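Local structure of fimbrin (Schizosaccharomyces pombe, 1RT8) at residues Trp179-Ser184 with Val190-Asn195; Asn171-Ala176 with Leu200-Pro205; Leu213-Val218 with Ala222-Gln227; Asn10-Arg15 with Pro240-Ala245; Asp155-Leu158 with Lys164-Leu167. The protein binds actin filaments and crosslinks them, associates with actin structures that set and maintain cell polarity, and contributes to cytokinesis, mating and spore formation. One frame throughout, in Å; residues are numbered along the deposited sequence.

Contact 1 of 5, residues Trp179-Ser184 with Val190-Asn195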
# COMPACT_ATOMS: atom_id res chain seq x y z
N TRP A 179 13.56 -14.06 29.37
CA TRP A 179 12.26 -13.75 29.95
C TRP A 179 11.28 -14.85 29.48
O TRP A 179 11.18 -15.14 28.29
CB TRP A 179 11.83 -12.36 29.46
CG TRP A 179 10.61 -11.78 30.12
CD1 TRP A 179 9.43 -11.45 29.51
CD2 TRP A 179 10.44 -11.47 31.51
NE1 TRP A 179 8.54 -10.96 30.43
CE2 TRP A 179 9.13 -10.96 31.67
CE3 TRP A 179 11.27 -11.57 32.64
CZ2 TRP A 179 8.63 -10.56 32.91
CZ3 TRP A 179 10.76 -11.18 33.88
CH2 TRP A 179 9.46 -10.68 34.00
N PRO A 180 10.56 -15.48 30.42
CA PRO A 180 9.61 -16.56 30.11
C PRO A 180 8.39 -16.15 29.29
O PRO A 180 7.64 -17.01 28.82
CB PRO A 180 9.20 -17.07 31.50
CG PRO A 180 10.35 -16.65 32.39
CD PRO A 180 10.66 -15.27 31.87
N ARG A 181 8.17 -14.85 29.13
CA ARG A 181 7.02 -14.40 28.36
C ARG A 181 7.34 -14.15 26.91
O ARG A 181 8.45 -13.78 26.55
CB ARG A 181 6.42 -13.13 28.99
CG ARG A 181 5.80 -13.40 30.34
CD ARG A 181 5.08 -12.20 30.88
NE ARG A 181 3.93 -11.82 30.07
CZ ARG A 181 3.12 -10.82 30.38
NH1 ARG A 181 3.34 -10.11 31.48
NH2 ARG A 181 2.10 -10.51 29.59
N THR A 182 6.34 -14.36 26.06
CA THR A 182 6.53 -14.15 24.64
C THR A 182 5.40 -13.24 24.18
O THR A 182 4.37 -13.14 24.85
CB THR A 182 6.50 -15.50 23.90
OG1 THR A 182 7.36 -15.43 22.76
CG2 THR A 182 5.08 -15.87 23.48
N VAL A 183 5.61 -12.56 23.06
CA VAL A 183 4.62 -11.65 22.51
C VAL A 183 4.06 -12.16 21.18
O VAL A 183 4.82 -12.55 20.30
CB VAL A 183 5.23 -10.24 22.30
CG1 VAL A 183 4.39 -9.42 21.34
CG2 VAL A 183 5.33 -9.51 23.64
N SER A 184 2.74 -12.14 21.03
CA SER A 184 2.12 -12.59 19.78
C SER A 184 1.11 -11.57 19.26
O SER A 184 0.44 -11.81 18.25
CB SER A 184 1.46 -13.96 19.97
OG SER A 184 0.31 -13.87 20.79
N VAL A 190 1.03 -6.99 25.76
CA VAL A 190 1.87 -5.87 26.17
C VAL A 190 1.14 -4.95 27.13
O VAL A 190 1.72 -4.00 27.65
CB VAL A 190 2.35 -5.03 24.95
CG1 VAL A 190 3.16 -5.90 24.01
CG2 VAL A 190 1.17 -4.40 24.23
N SER A 191 -0.13 -5.26 27.39
CA SER A 191 -0.96 -4.43 28.25
C SER A 191 -0.61 -4.32 29.74
O SER A 191 -1.14 -3.43 30.40
CB SER A 191 -2.43 -4.83 28.10
OG SER A 191 -2.67 -6.15 28.55
N ASP A 192 0.24 -5.18 30.29
CA ASP A 192 0.55 -5.03 31.71
C ASP A 192 1.88 -4.35 31.96
O ASP A 192 2.31 -4.20 33.10
CB ASP A 192 0.49 -6.38 32.46
CG ASP A 192 1.54 -7.37 32.01
OD1 ASP A 192 2.57 -6.97 31.42
OD2 ASP A 192 1.32 -8.57 32.27
N GLY A 193 2.53 -3.94 30.87
CA GLY A 193 3.80 -3.23 30.97
C GLY A 193 5.05 -4.04 31.27
O GLY A 193 6.15 -3.48 31.25
N GLU A 194 4.90 -5.33 31.54
CA GLU A 194 6.04 -6.18 31.84
C GLU A 194 6.95 -6.44 30.66
O GLU A 194 8.17 -6.25 30.75
CB GLU A 194 5.57 -7.54 32.39
CG GLU A 194 5.15 -7.51 33.84
CD GLU A 194 4.91 -8.91 34.40
OE1 GLU A 194 5.10 -9.90 33.65
OE2 GLU A 194 4.53 -9.02 35.58
N ASN A 195 6.39 -6.88 29.54
CA ASN A 195 7.20 -7.16 28.38
C ASN A 195 7.92 -5.92 27.85
O ASN A 195 9.05 -6.01 27.39
CB ASN A 195 6.36 -7.84 27.30
CG ASN A 195 5.98 -9.27 27.69
OD1 ASN A 195 6.71 -9.91 28.43
ND2 ASN A 195 4.85 -9.76 27.19
O HOH W 1 3.30 -12.47 27.05

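Contact 2 of 5, residues Asn171-Ala176 with Leu200-Pro205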
# COMPACT_ATOMS: atom_id res chain seq x y z
N ASN A 171 10.27 -10.47 20.28
CA ASN A 171 10.57 -11.76 20.90
C ASN A 171 12.05 -12.13 20.88
O ASN A 171 12.55 -12.77 21.80
CB ASN A 171 9.75 -12.87 20.25
CG ASN A 171 8.30 -12.82 20.66
OD1 ASN A 171 7.98 -12.73 21.84
ND2 ASN A 171 7.41 -12.88 19.67
N TYR A 172 12.75 -11.73 19.82
CA TYR A 172 14.18 -12.01 19.74
C TYR A 172 14.85 -11.45 20.99
O TYR A 172 15.74 -12.08 21.56
CB TYR A 172 14.78 -11.34 18.50
CG TYR A 172 16.29 -11.28 18.50
CD1 TYR A 172 17.06 -12.41 18.21
CD2 TYR A 172 16.95 -10.09 18.81
CE1 TYR A 172 18.46 -12.35 18.22
CE2 TYR A 172 18.34 -10.02 18.82
CZ TYR A 172 19.09 -11.14 18.52
OH TYR A 172 20.46 -11.06 18.52
N HIS A 173 14.42 -10.27 21.43
CA HIS A 173 14.99 -9.64 22.61
C HIS A 173 14.51 -10.26 23.93
O HIS A 173 15.31 -10.49 24.83
CB HIS A 173 14.70 -8.14 22.60
CG HIS A 173 15.49 -7.39 21.58
ND1 HIS A 173 16.86 -7.28 21.64
CD2 HIS A 173 15.11 -6.74 20.45
CE1 HIS A 173 17.29 -6.60 20.59
NE2 HIS A 173 16.25 -6.26 19.86
N LEU A 174 13.21 -10.52 24.05
CA LEU A 174 12.70 -11.12 25.28
C LEU A 174 13.41 -12.45 25.50
O LEU A 174 13.71 -12.82 26.63
CB LEU A 174 11.19 -11.36 25.18
CG LEU A 174 10.34 -10.10 25.11
CD1 LEU A 174 8.87 -10.49 25.07
CD2 LEU A 174 10.63 -9.20 26.31
N LYS A 175 13.68 -13.16 24.41
CA LYS A 175 14.36 -14.44 24.52
C LYS A 175 15.79 -14.23 24.99
O LYS A 175 16.30 -15.00 25.80
CB LYS A 175 14.36 -15.18 23.18
CG LYS A 175 15.02 -16.55 23.28
CD LYS A 175 15.04 -17.27 21.94
CE LYS A 175 15.76 -18.61 22.06
NZ LYS A 175 15.73 -19.36 20.77
N ALA A 176 16.42 -13.17 24.49
CA ALA A 176 17.79 -12.86 24.87
C ALA A 176 17.84 -12.43 26.33
O ALA A 176 18.82 -12.67 27.02
CB ALA A 176 18.35 -11.75 23.99
N LEU A 200 12.78 -2.76 27.02
CA LEU A 200 13.55 -1.54 27.20
C LEU A 200 14.85 -1.78 27.98
O LEU A 200 15.89 -1.18 27.69
CB LEU A 200 12.70 -0.49 27.91
CG LEU A 200 11.50 0.02 27.12
CD1 LEU A 200 10.86 1.19 27.86
CD2 LEU A 200 11.94 0.47 25.73
N ASN A 201 14.79 -2.65 28.98
CA ASN A 201 15.97 -2.96 29.78
C ASN A 201 16.96 -3.78 28.96
O ASN A 201 18.17 -3.71 29.17
CB ASN A 201 15.56 -3.74 31.04
CG ASN A 201 16.75 -4.31 31.78
OD1 ASN A 201 17.09 -5.49 31.62
ND2 ASN A 201 17.41 -3.48 32.59
N GLN A 202 16.44 -4.56 28.02
CA GLN A 202 17.29 -5.38 27.17
C GLN A 202 17.95 -4.49 26.12
O GLN A 202 19.12 -4.66 25.81
CB GLN A 202 16.44 -6.47 26.51
CG GLN A 202 17.22 -7.51 25.73
CD GLN A 202 18.31 -8.18 26.54
OE1 GLN A 202 18.10 -8.59 27.69
NE2 GLN A 202 19.49 -8.31 25.95
N LEU A 203 17.20 -3.51 25.61
CA LEU A 203 17.72 -2.60 24.59
C LEU A 203 18.73 -1.58 25.10
O LEU A 203 19.68 -1.23 24.40
CB LEU A 203 16.57 -1.84 23.91
CG LEU A 203 15.60 -2.61 23.01
CD1 LEU A 203 14.63 -1.61 22.41
CD2 LEU A 203 16.35 -3.36 21.90
N ALA A 204 18.52 -1.08 26.32
CA ALA A 204 19.42 -0.09 26.91
C ALA A 204 19.54 -0.27 28.42
O ALA A 204 19.00 0.51 29.20
CB ALA A 204 18.91 1.31 26.59
N PRO A 205 20.28 -1.30 28.86
CA PRO A 205 20.47 -1.60 30.29
C PRO A 205 20.90 -0.40 31.12
O PRO A 205 20.65 -0.35 32.33
CB PRO A 205 21.54 -2.68 30.28
CG PRO A 205 21.35 -3.35 28.95
CD PRO A 205 21.11 -2.19 28.03

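Contact 3 of 5, residues Leu213-Val218 with Ala222-Gln227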
# COMPACT_ATOMS: atom_id res chain seq x y z
N LEU A 213 8.80 -3.59 37.11
CA LEU A 213 8.23 -4.91 37.34
C LEU A 213 7.75 -5.03 38.78
O LEU A 213 6.82 -5.79 39.07
CB LEU A 213 9.28 -5.99 37.05
CG LEU A 213 9.70 -6.10 35.58
CD1 LEU A 213 10.82 -7.13 35.42
CD2 LEU A 213 8.49 -6.49 34.74
N GLN A 214 8.36 -4.25 39.68
CA GLN A 214 8.02 -4.26 41.10
C GLN A 214 6.82 -3.39 41.48
O GLN A 214 6.34 -3.44 42.62
CB GLN A 214 9.24 -3.82 41.92
CG GLN A 214 10.51 -4.59 41.60
CD GLN A 214 10.29 -6.09 41.59
OE1 GLN A 214 9.68 -6.64 42.51
NE2 GLN A 214 10.80 -6.76 40.55
N THR A 215 6.34 -2.59 40.54
CA THR A 215 5.19 -1.72 40.79
C THR A 215 3.93 -2.56 40.62
O THR A 215 3.72 -3.17 39.57
CB THR A 215 5.16 -0.55 39.77
OG1 THR A 215 6.38 0.20 39.88
CG2 THR A 215 3.97 0.36 40.03
N THR A 216 3.09 -2.60 41.65
CA THR A 216 1.87 -3.41 41.58
C THR A 216 0.73 -2.76 40.81
O THR A 216 0.01 -3.45 40.09
CB THR A 216 1.38 -3.80 42.98
OG1 THR A 216 1.02 -2.62 43.71
CG2 THR A 216 2.49 -4.53 43.74
N ASP A 217 0.54 -1.46 40.96
CA ASP A 217 -0.53 -0.79 40.22
C ASP A 217 -0.11 -0.77 38.75
O ASP A 217 0.87 -0.11 38.39
CB ASP A 217 -0.74 0.64 40.73
CG ASP A 217 -1.91 1.33 40.05
OD1 ASP A 217 -1.86 1.51 38.81
OD2 ASP A 217 -2.89 1.69 40.74
N VAL A 218 -0.84 -1.49 37.91
CA VAL A 218 -0.52 -1.58 36.48
C VAL A 218 -0.58 -0.23 35.77
O VAL A 218 0.18 0.02 34.83
CB VAL A 218 -1.46 -2.58 35.75
CG1 VAL A 218 -2.88 -2.03 35.71
CG2 VAL A 218 -0.95 -2.84 34.35
N ALA A 222 2.60 1.38 33.84
CA ALA A 222 2.51 1.82 32.46
C ALA A 222 3.13 3.19 32.29
O ALA A 222 3.79 3.47 31.28
CB ALA A 222 1.06 1.85 32.01
N GLU A 223 2.91 4.06 33.27
CA GLU A 223 3.45 5.41 33.23
C GLU A 223 4.97 5.37 33.38
O GLU A 223 5.69 6.09 32.70
CB GLU A 223 2.84 6.26 34.34
CG GLU A 223 3.46 7.64 34.49
CD GLU A 223 3.41 8.44 33.20
OE1 GLU A 223 2.31 8.56 32.62
OE2 GLU A 223 4.47 8.96 32.78
N GLN A 224 5.44 4.51 34.27
CA GLN A 224 6.87 4.37 34.51
C GLN A 224 7.55 3.83 33.26
O GLN A 224 8.67 4.22 32.94
CB GLN A 224 7.13 3.44 35.70
CG GLN A 224 6.92 4.10 37.05
CD GLN A 224 6.87 3.11 38.22
OE1 GLN A 224 7.48 2.04 38.18
NE2 GLN A 224 6.16 3.49 39.27
N VAL A 225 6.86 2.93 32.55
CA VAL A 225 7.41 2.35 31.33
C VAL A 225 7.59 3.42 30.27
O VAL A 225 8.60 3.44 29.55
CB VAL A 225 6.49 1.25 30.74
CG1 VAL A 225 6.83 1.01 29.26
CG2 VAL A 225 6.65 -0.05 31.52
N LEU A 226 6.60 4.30 30.16
CA LEU A 226 6.64 5.36 29.17
C LEU A 226 7.67 6.42 29.55
O LEU A 226 8.18 7.13 28.67
CB LEU A 226 5.26 5.98 28.98
CG LEU A 226 4.25 5.03 28.32
CD1 LEU A 226 2.88 5.69 28.22
CD2 LEU A 226 4.76 4.63 26.94
N GLN A 227 7.97 6.54 30.84
CA GLN A 227 8.97 7.50 31.28
C GLN A 227 10.32 6.92 30.88
O GLN A 227 11.24 7.65 30.52
CB GLN A 227 8.91 7.73 32.79
CG GLN A 227 7.58 8.29 33.29
CD GLN A 227 7.70 8.95 34.65
OE1 GLN A 227 8.44 8.49 35.52
NE2 GLN A 227 6.95 10.03 34.85

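Contact 4 of 5, residues Asn10-Arg15 with Pro240-Ala245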
# COMPACT_ATOMS: atom_id res chain seq x y z
N ASN A 10 -12.66 5.99 18.86
CA ASN A 10 -11.77 5.93 20.02
C ASN A 10 -11.10 7.27 20.32
O ASN A 10 -10.37 7.82 19.49
CB ASN A 10 -10.70 4.87 19.78
CG ASN A 10 -9.74 4.75 20.94
OD1 ASN A 10 -8.99 5.69 21.24
ND2 ASN A 10 -9.75 3.60 21.60
N GLU A 11 -11.34 7.79 21.52
CA GLU A 11 -10.78 9.07 21.96
C GLU A 11 -9.27 9.21 21.79
O GLU A 11 -8.79 10.19 21.22
CB GLU A 11 -11.12 9.32 23.44
CG GLU A 11 -12.62 9.40 23.77
CD GLU A 11 -13.37 8.11 23.45
OE1 GLU A 11 -12.80 7.01 23.67
OE2 GLU A 11 -14.53 8.18 22.97
N GLU A 12 -8.52 8.23 22.29
CA GLU A 12 -7.07 8.28 22.20
C GLU A 12 -6.54 8.20 20.78
O GLU A 12 -5.64 8.95 20.40
CB GLU A 12 -6.44 7.18 23.05
CG GLU A 12 -6.84 7.22 24.52
CD GLU A 12 -5.65 7.06 25.44
OE1 GLU A 12 -4.81 7.98 25.51
OE2 GLU A 12 -5.55 5.99 26.09
N GLU A 13 -7.08 7.26 20.01
CA GLU A 13 -6.64 7.11 18.62
C GLU A 13 -6.76 8.46 17.91
O GLU A 13 -5.82 8.92 17.27
CB GLU A 13 -7.49 6.06 17.92
CG GLU A 13 -7.07 4.64 18.22
CD GLU A 13 -8.04 3.61 17.68
OE1 GLU A 13 -8.51 3.77 16.53
OE2 GLU A 13 -8.32 2.63 18.40
N ARG A 14 -7.92 9.10 18.06
CA ARG A 14 -8.14 10.39 17.43
C ARG A 14 -7.12 11.42 17.91
O ARG A 14 -6.49 12.11 17.11
CB ARG A 14 -9.55 10.90 17.72
CG ARG A 14 -9.84 12.28 17.16
CD ARG A 14 -11.32 12.62 17.27
NE ARG A 14 -11.81 12.41 18.63
CZ ARG A 14 -11.41 13.12 19.69
NH1 ARG A 14 -10.51 14.08 19.55
NH2 ARG A 14 -11.91 12.85 20.89
N ARG A 15 -6.96 11.51 19.23
CA ARG A 15 -6.02 12.47 19.80
C ARG A 15 -4.60 12.23 19.32
O ARG A 15 -3.97 13.13 18.76
CB ARG A 15 -6.04 12.40 21.33
CG ARG A 15 -5.09 13.40 21.99
CD ARG A 15 -5.00 13.24 23.51
NE ARG A 15 -6.24 13.56 24.21
CZ ARG A 15 -7.26 12.71 24.35
NH1 ARG A 15 -7.19 11.49 23.84
NH2 ARG A 15 -8.35 13.09 25.00
N PRO A 240 -0.40 5.72 29.09
CA PRO A 240 -0.59 4.71 30.14
C PRO A 240 -1.92 3.98 29.99
O PRO A 240 -1.97 2.76 30.10
CB PRO A 240 -0.52 5.53 31.42
CG PRO A 240 0.44 6.63 31.05
CD PRO A 240 -0.05 7.03 29.68
N THR A 241 -2.98 4.74 29.75
CA THR A 241 -4.32 4.18 29.59
C THR A 241 -4.47 3.36 28.31
O THR A 241 -5.14 2.33 28.29
CB THR A 241 -5.40 5.29 29.62
OG1 THR A 241 -4.99 6.38 28.78
CG2 THR A 241 -5.61 5.80 31.05
N ALA A 242 -3.84 3.82 27.23
CA ALA A 242 -3.91 3.09 25.96
C ALA A 242 -3.13 1.79 26.07
O ALA A 242 -3.45 0.79 25.42
CB ALA A 242 -3.35 3.95 24.82
N MET A 243 -2.09 1.80 26.90
CA MET A 243 -1.28 0.61 27.10
C MET A 243 -2.07 -0.46 27.83
O MET A 243 -2.18 -1.60 27.37
CB MET A 243 -0.03 0.92 27.93
CG MET A 243 0.83 -0.32 28.16
SD MET A 243 2.23 -0.06 29.27
CE MET A 243 3.20 1.02 28.31
N VAL A 244 -2.62 -0.08 28.99
CA VAL A 244 -3.40 -0.99 29.81
C VAL A 244 -4.66 -1.45 29.08
O VAL A 244 -5.15 -2.56 29.31
CB VAL A 244 -3.80 -0.32 31.14
CG1 VAL A 244 -4.75 -1.21 31.92
CG2 VAL A 244 -2.56 -0.03 31.96
N ALA A 245 -5.17 -0.60 28.20
CA ALA A 245 -6.37 -0.94 27.44
C ALA A 245 -6.02 -1.88 26.29
O ALA A 245 -6.91 -2.43 25.64
CB ALA A 245 -7.01 0.33 26.90

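Contact 5 of 5, residues Asp155-Leu158 with Lys164-Leu167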
# COMPACT_ATOMS: atom_id res chain seq x y z
N ASP A 155 14.63 -11.15 1.97
CA ASP A 155 13.86 -10.38 1.01
C ASP A 155 12.36 -10.59 1.21
O ASP A 155 11.55 -9.68 0.98
CB ASP A 155 14.26 -10.75 -0.42
CG ASP A 155 13.48 -9.98 -1.47
OD1 ASP A 155 12.43 -10.48 -1.92
OD2 ASP A 155 13.92 -8.86 -1.84
N GLN A 156 11.99 -11.79 1.66
CA GLN A 156 10.60 -12.12 1.91
C GLN A 156 10.18 -11.51 3.24
O GLN A 156 9.09 -10.95 3.37
CB GLN A 156 10.44 -13.64 1.98
CG GLN A 156 11.08 -14.38 0.81
CD GLN A 156 11.03 -15.88 0.97
OE1 GLN A 156 11.39 -16.42 2.02
NE2 GLN A 156 10.59 -16.57 -0.08
N PHE A 157 11.07 -11.61 4.22
CA PHE A 157 10.82 -11.07 5.55
C PHE A 157 10.49 -9.58 5.49
O PHE A 157 9.53 -9.12 6.11
CB PHE A 157 12.06 -11.27 6.43
CG PHE A 157 11.87 -10.82 7.85
CD1 PHE A 157 11.03 -11.52 8.71
CD2 PHE A 157 12.52 -9.69 8.33
CE1 PHE A 157 10.83 -11.10 10.02
CE2 PHE A 157 12.33 -9.26 9.64
CZ PHE A 157 11.48 -9.97 10.49
N LEU A 158 11.27 -8.83 4.71
CA LEU A 158 11.07 -7.39 4.58
C LEU A 158 9.83 -6.96 3.80
O LEU A 158 9.58 -5.77 3.64
CB LEU A 158 12.31 -6.74 3.96
CG LEU A 158 13.55 -6.69 4.87
CD1 LEU A 158 14.69 -6.00 4.14
CD2 LEU A 158 13.21 -5.97 6.16
N LYS A 164 4.25 -8.53 11.61
CA LYS A 164 5.01 -9.76 11.50
C LYS A 164 6.52 -9.59 11.45
O LYS A 164 7.27 -10.58 11.44
CB LYS A 164 4.51 -10.57 10.31
CG LYS A 164 3.11 -11.11 10.56
CD LYS A 164 2.53 -11.84 9.36
CE LYS A 164 1.08 -12.23 9.63
NZ LYS A 164 0.47 -12.95 8.48
N ILE A 165 6.98 -8.35 11.43
CA ILE A 165 8.41 -8.08 11.44
C ILE A 165 8.79 -7.67 12.86
O ILE A 165 9.84 -8.03 13.38
CB ILE A 165 8.78 -6.93 10.47
CG1 ILE A 165 8.62 -7.41 9.02
CG2 ILE A 165 10.21 -6.47 10.72
CD1 ILE A 165 8.88 -6.33 7.99
N LEU A 166 7.89 -6.91 13.50
CA LEU A 166 8.13 -6.44 14.85
C LEU A 166 7.99 -7.52 15.93
O LEU A 166 8.74 -7.53 16.90
CB LEU A 166 7.22 -5.25 15.13
CG LEU A 166 7.55 -3.98 14.32
CD1 LEU A 166 6.48 -2.91 14.54
CD2 LEU A 166 8.92 -3.46 14.74
N LEU A 167 7.03 -8.43 15.76
CA LEU A 167 6.83 -9.50 16.73
C LEU A 167 8.06 -10.39 16.86
O LEU A 167 8.48 -10.71 17.96
CB LEU A 167 5.61 -10.35 16.35
CG LEU A 167 4.27 -9.67 16.60
CD1 LEU A 167 3.14 -10.57 16.11
CD2 LEU A 167 4.12 -9.37 18.09

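Contact 1 of 5, residues Trp179-Ser184 with Val190-Asn195
Val190, at the start of 190-195, meets Val183 in the contact's one purely apolar pairing, with Val190 CG1 lying 4.2 Å from Val183 CG2. The chain then turns from Val190 to Gly193 in a type I beta turn, within which Asp192 points to Arg181. The carboxylate of Asp192 is swung between its own backbone N and carbonyl carbon (chi1 65°). Asp192 OD1 accepts from Glu194 N at 2.9 Å, closing an Asx turn, while Asp192 OD2 offers its syn lone pair to Arg181 NH1 in a salt bridge of 2.7 Å. Gly193, with positive phi, is the N-cap residue of helix 194-203. Glu194 reaches back with an extended chain, and its OE1 makes a second salt bridge to the same Arg181 NH1 at 2.8 Å. This donor lies well above the Glu194 carboxylate, 56° out of its plane, yet both acid oxygens sit in the guanidinium plane. Asn195 OD1 accepts a hydrogen bond from Trp179 NE1 at 2.9 Å, at the indole edge and with ring and amide almost perpendicular; the N-H angle of 131° marks a bent bond. Asn195 ND2 is 3.6 Å from Val183 CG2 and is bonded to Asp189 O and to a water, which also accepts from Arg181 NE. Both ends of the buried amide are therefore satisfied. The chemistry implies a salt-bridge network of one arginine nitrogen and two acids at a partly exposed edge: the guanidinium probably offsets some of the repulsion between Asp192 and Glu194, and pins the 179-184 loop to the helix start.

Contact 2 of 5, residues Asn171-Ala176 with Leu200-Pro205
With CG of His173 lying beside its backbone N (chi1 -72°), the imidazole leaves helix 162-176 toward the end of helix 194-203, where Leu203 and Gln202 receive it. Leu203 lays CD2 over one face of the ring in a CH-pi contact, 3.7 Å from the ring centroid and 16° off the normal. The ring atom nearest this methyl is His173 NE2, 3.5 Å from Leu203 CD2. Tyr172 CD2 stands over the opposite face, so the imidazole is held between two carbons. Gln202 bends at its second torsion (chi2 54°) and passes obliquely across the histidine in van der Waals contact, with no hydrogen bond between them: its CG is 3.7 Å from His173 O, and its NE2 is 4.1 Å from Ala176 CB. The polar end of the histidine is used elsewhere, as NE2 is hydrogen-bonded to Pro263 O. Were His173 an alanine, Pro263 O would probably lose this partner and a gap would open beneath Leu203 CD2. The ring also packs edge-to-face with Trp169 one turn back and touches Leu199, while Leu203 and Leu200 lean on Leu258 of helix 248-261. The contact thus lies where helices 162-176, 194-203 and 248-261 of the second calponin-homology domain come together.

Contact 3 of 5, residues Leu213-Val218 with Ala222-Gln227
Val218 and Ala222 are joined by the opening backbone turn of helix 218-230: Ala222 N donates to Val218 O at 2.9 Å, with an N-H angle of 153°. Residues 215-217 run in a loop into the helix, and the whole is a loop-to-helix entry of the second calponin-homology domain, with Asp217 at the N-cap. The two segments draw apart away from this turn, since the CA atoms are 6.1 Å apart for Val218 and Ala222 but 8.9 Å for Thr215 and Gln224. The Asp217 side chain accepts through OD1 from Gln220 N, with a further weak bond from Leu219 N, so that amides of the first turn are answered by a carboxylate. Ala222 adds little beyond its backbone: its CB is 3.5 Å from Val218 O, and the methyl otherwise rests on Met243 of helix 240-244.

The side-chain link lies farther along and bridges the wider gap. Gln224, nearly two turns into the helix, extends beyond CG toward the loop, and Thr215 points its hydroxyl to meet it from the opposite direction. The threonine's branches divide the task: OG1 stands beside the backbone N (chi1 -59°) and makes the bond, while Thr215 CG2 comes to 3.9 Å from Gln224 NE2. Around this link, Thr215 O is bonded by Arg221 NH2, and Gln224 leans on Pro212, so the loop is tied to the helix at more than one point. The Thr215 hydroxyl is the donor in the central bond, OG1 lying 2.7 Å from Gln224 OE1, to the side of the C=O axis at an angle of 111°.

Contact 4 of 5, residues Asn10-Arg15 with Pro240-Ala245
Glu12 of helix 11-25 faces Thr241 and Ala242 of helix 240-244, the backbones approaching to 7.1 Å between the CA atoms of Glu12 and Ala242. Within 10-15 every contact is made by Glu12. Its chain bends at the second torsion (chi2 -134°), and the Glu12 and Thr241 side chains cross at about a right angle. Thr241 OG1 donates to Glu12 OE2 at 2.8 Å, approaching from above the carboxylate, 43° out of its plane. Glu12 OE2 also sits 3.3 Å from Ala242 CB; Ala242 N is near as well, but the angle is too poor for a hydrogen bond, and that amide is instead bonded to Thr239 OG1. Thr239 is the second-shell link, because its hydroxyl is also hydrogen-bonded to Glu12 OE1 and to Thr241 OG1. Both carboxylate oxygens are thus engaged by threonine hydroxyls. Shortening Glu12 to an alanine would probably leave the hydroxyls of Thr239 and Thr241 without their carboxylate partner and open a gap beside Ala242 and Leu250. The helix that presents Glu12 is itself capped: Asn10 OD1 accepts from Glu13 N at 2.8 Å. Glu13 reaches Lys249 in a salt bridge and Asn247 in a hydrogen bond. Polar side chains of the first calponin-homology domain meeting helical segments of the second in this way make up part of the interface between tandem calponin-homology domains, here within the first actin-binding region.

Contact 5 of 5, residues Asp155-Leu158 with Lys164-Leu167
Phe157 O is approached by two carbons of Ile165, CD1 at 3.4 Å and CG1 at 3.5 Å, in plain van der Waals contact, and no hydrogen bond crosses between the segments. The arrangement is a short helical turn, 154-157, packed beside the start of helix 162-176 of the second calponin-homology domain, and the contact lies at the protein surface. Phe157 sends its ring toward the second helix by setting CG opposite its own backbone N (chi1 -177°). Ile165 then reaches both the backbone and the ring of the same residue. Ile165 CG1 stands over one face of the Phe157 ring in a CH-pi contact, 4.3 Å from the centroid and 17° off the normal. On the other branch, Ile165 CG2 is 3.7 Å from Phe157 CE2. A longer approach comes from the main chain, where Lys164 O is 3.9 Å from Phe157 CE1. The aliphatic residue is in this way fitted into the angle between a carbonyl and an aromatic face, while the neighbouring Leu166 points away and packs on helix 248-261. Leu158 closes the end of the contact, its CA lying 4.2 Å from Ile165 CD1.

In the fold
All five contacts belong to the first actin-binding region. Contacts 1, 2 and 3 lie inside one calponin-homology domain. Contacts 1 and 2, centres about 11 Å apart, share helix 194-203 and are stitched by Asn171 OD1, which lies 2.7 Å from Val183 N. Contact 3, about 13 Å from contact 1 between centres, touches it where Leu213 CD2 is 3.6 Å from Glu194 CG. Contact 4 ties this domain to the preceding one; its Met243 SD lies 3.5 Å from Ala222 CB of contact 3. Contact 5 shares helix 162-176 with contact 2 (centres about 18 Å apart) and is farthest from contact 3 (about 30 Å); Leu167 CD2 touches Val183 CG1 of contact 1.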